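Local coordinates for protein putative Nudix hydrolase DR_0079 (Deinococcus radiodurans, PDB 2O5F) that hydrolyses nucleoside di- and triphosphates to monophosphates, with a marked preference for CDP and CTP and with magnesium as cofactor, at residues T77-E80 / A81-E85. Numbering follows the deposited sequence.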
loop_
_atom_site.group_PDB
_atom_site.type_symbol
_atom_site.label_atom_id
_atom_site.label_comp_id
_atom_site.label_asym_id
_atom_site.label_seq_id
_atom_site.Cartn_x
_atom_site.Cartn_y
_atom_site.Cartn_z
ATOM N N THR A 77 12.593 1.647 8.213
ATOM C CA THR A 77 12.532 2.677 7.187
ATOM C C THR A 77 11.428 2.263 6.208
ATOM O O THR A 77 10.952 1.130 6.254
ATOM C CB THR A 77 13.854 2.789 6.433
ATOM O OG1 THR A 77 13.832 3.957 5.604
ATOM C CG2 THR A 77 14.062 1.577 5.577
ATOM N N TYR A 78 11.027 3.177 5.329
ATOM C CA TYR A 78 9.984 2.886 4.352
ATOM C C TYR A 78 10.353 1.704 3.458
ATOM O O TYR A 78 9.538 0.808 3.239
ATOM C CB TYR A 78 9.708 4.121 3.484
ATOM C CG TYR A 78 8.887 5.208 4.165
ATOM C CD1 TYR A 78 7.506 5.083 4.297
ATOM C CD2 TYR A 78 9.492 6.364 4.658
ATOM C CE1 TYR A 78 6.737 6.085 4.895
ATOM C CE2 TYR A 78 8.740 7.375 5.263
ATOM C CZ TYR A 78 7.368 7.231 5.374
ATOM O OH TYR A 78 6.625 8.229 5.946
ATOM N N GLU A 79 11.579 1.697 2.946
ATOM C CA GLU A 79 12.028 0.611 2.071
ATOM C C GLU A 79 12.002 -0.743 2.786
ATOM O O GLU A 79 11.600 -1.755 2.205
ATOM C CB GLU A 79 13.446 0.889 1.559
ATOM C CG GLU A 79 13.914 -0.091 0.486
ATOM C CD GLU A 79 15.363 0.121 0.083
ATOM O OE1 GLU A 79 15.840 1.275 0.164
ATOM O OE2 GLU A 79 16.017 -0.864 -0.328
ATOM N N GLU A 80 12.431 -0.766 4.044
ATOM C CA GLU A 80 12.441 -2.008 4.801
ATOM C C GLU A 80 11.027 -2.540 5.012
ATOM O O GLU A 80 10.791 -3.747 4.941
ATOM C CB GLU A 80 13.143 -1.802 6.147
ATOM C CG GLU A 80 14.635 -1.531 6.007
ATOM C CD GLU A 80 15.280 -1.072 7.300
ATOM O OE1 GLU A 80 14.536 -0.746 8.251
ATOM O OE2 GLU A 80 16.529 -1.033 7.358
ATOM N N ALA A 81 10.079 -1.641 5.263
ATOM C CA ALA A 81 8.700 -2.065 5.470
ATOM C C ALA A 81 8.158 -2.631 4.159
ATOM O O ALA A 81 7.417 -3.616 4.146
ATOM C CB ALA A 81 7.850 -0.887 5.926
ATOM N N PHE A 82 8.546 -1.996 3.061
ATOM C CA PHE A 82 8.120 -2.412 1.731
ATOM C C PHE A 82 8.630 -3.822 1.464
ATOM O O PHE A 82 7.854 -4.710 1.103
ATOM C CB PHE A 82 8.656 -1.412 0.692
ATOM C CG PHE A 82 8.386 -1.792 -0.742
ATOM C CD1 PHE A 82 7.218 -2.449 -1.106
ATOM C CD2 PHE A 82 9.304 -1.462 -1.735
ATOM C CE1 PHE A 82 6.968 -2.772 -2.441
ATOM C CE2 PHE A 82 9.065 -1.780 -3.067
ATOM C CZ PHE A 82 7.891 -2.438 -3.421
ATOM N N ARG A 83 9.927 -4.038 1.664
ATOM C CA ARG A 83 10.502 -5.358 1.432
ATOM C C ARG A 83 9.811 -6.418 2.285
ATOM O O ARG A 83 9.553 -7.531 1.825
ATOM C CB ARG A 83 12.003 -5.361 1.736
ATOM C CG ARG A 83 12.649 -6.709 1.463
ATOM C CD ARG A 83 14.153 -6.686 1.667
ATOM N NE ARG A 83 14.845 -5.852 0.686
ATOM C CZ ARG A 83 15.215 -4.593 0.899
ATOM N NH1 ARG A 83 14.963 -4.008 2.062
ATOM N NH2 ARG A 83 15.847 -3.920 -0.053
ATOM N N ARG A 84 9.504 -6.064 3.528
ATOM C CA ARG A 84 8.849 -6.989 4.445
ATOM C C ARG A 84 7.426 -7.348 4.022
ATOM O O ARG A 84 7.068 -8.525 3.977
ATOM C CB ARG A 84 8.851 -6.398 5.864
ATOM C CG ARG A 84 8.095 -7.219 6.903
ATOM C CD ARG A 84 8.218 -6.608 8.301
ATOM N NE ARG A 84 7.806 -5.203 8.368
ATOM C CZ ARG A 84 6.554 -4.772 8.231
ATOM N NH1 ARG A 84 5.566 -5.631 8.013
ATOM N NH2 ARG A 84 6.284 -3.479 8.331
ATOM N N GLU A 85 6.613 -6.344 3.714
ATOM C CA GLU A 85 5.228 -6.590 3.305
ATOM C C GLU A 85 5.140 -7.325 1.963
ATOM O O GLU A 85 4.280 -8.181 1.779
ATOM C CB GLU A 85 4.450 -5.275 3.217
ATOM C CG GLU A 85 4.264 -4.548 4.548
ATOM C CD GLU A 85 3.212 -5.190 5.449
ATOM O OE1 GLU A 85 2.998 -4.682 6.572
ATOM O OE2 GLU A 85 2.600 -6.202 5.041
#
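The R83 guanidinium receives the E79 carboxylate at its edge: NH2 of R83 lies 3.1 Å from OE2 of E79 in an i to i+4 salt bridge. OE2 accepts through its anti lone pair, and the two flat groups are turned 49° apart. Both side chains start with CG anti to the backbone N, which sends them the same way; E79 runs on extended, while a bend at chi3 (-67°) turns the R83 guanidinium. NE of R83 also forms a salt bridge with D95, so the group has two acidic partners; an alanine here would probably leave both E79 and D95 without this cationic mate. R84 turns one guanidinium face to its own turn of helix, with the carbonyl O of A81 4.3 Å above the guanidinium plane, over its centre, while its NE bridges to E76. At the helix start, the backbone N of T77 donates to OE1 of E80 (3.1 Å), reaching it from above the carboxylate plane. The helical bond from N of R83 to O of E79 (2.9 Å) joins the salt-bridged pair again. Y78, A81 and F82 pack on strand 35-42, F82 also stacking with Y119. This is the opening of the Nudix-box helix 78-90, which carries E85 and E89, the inferred magnesium ligands.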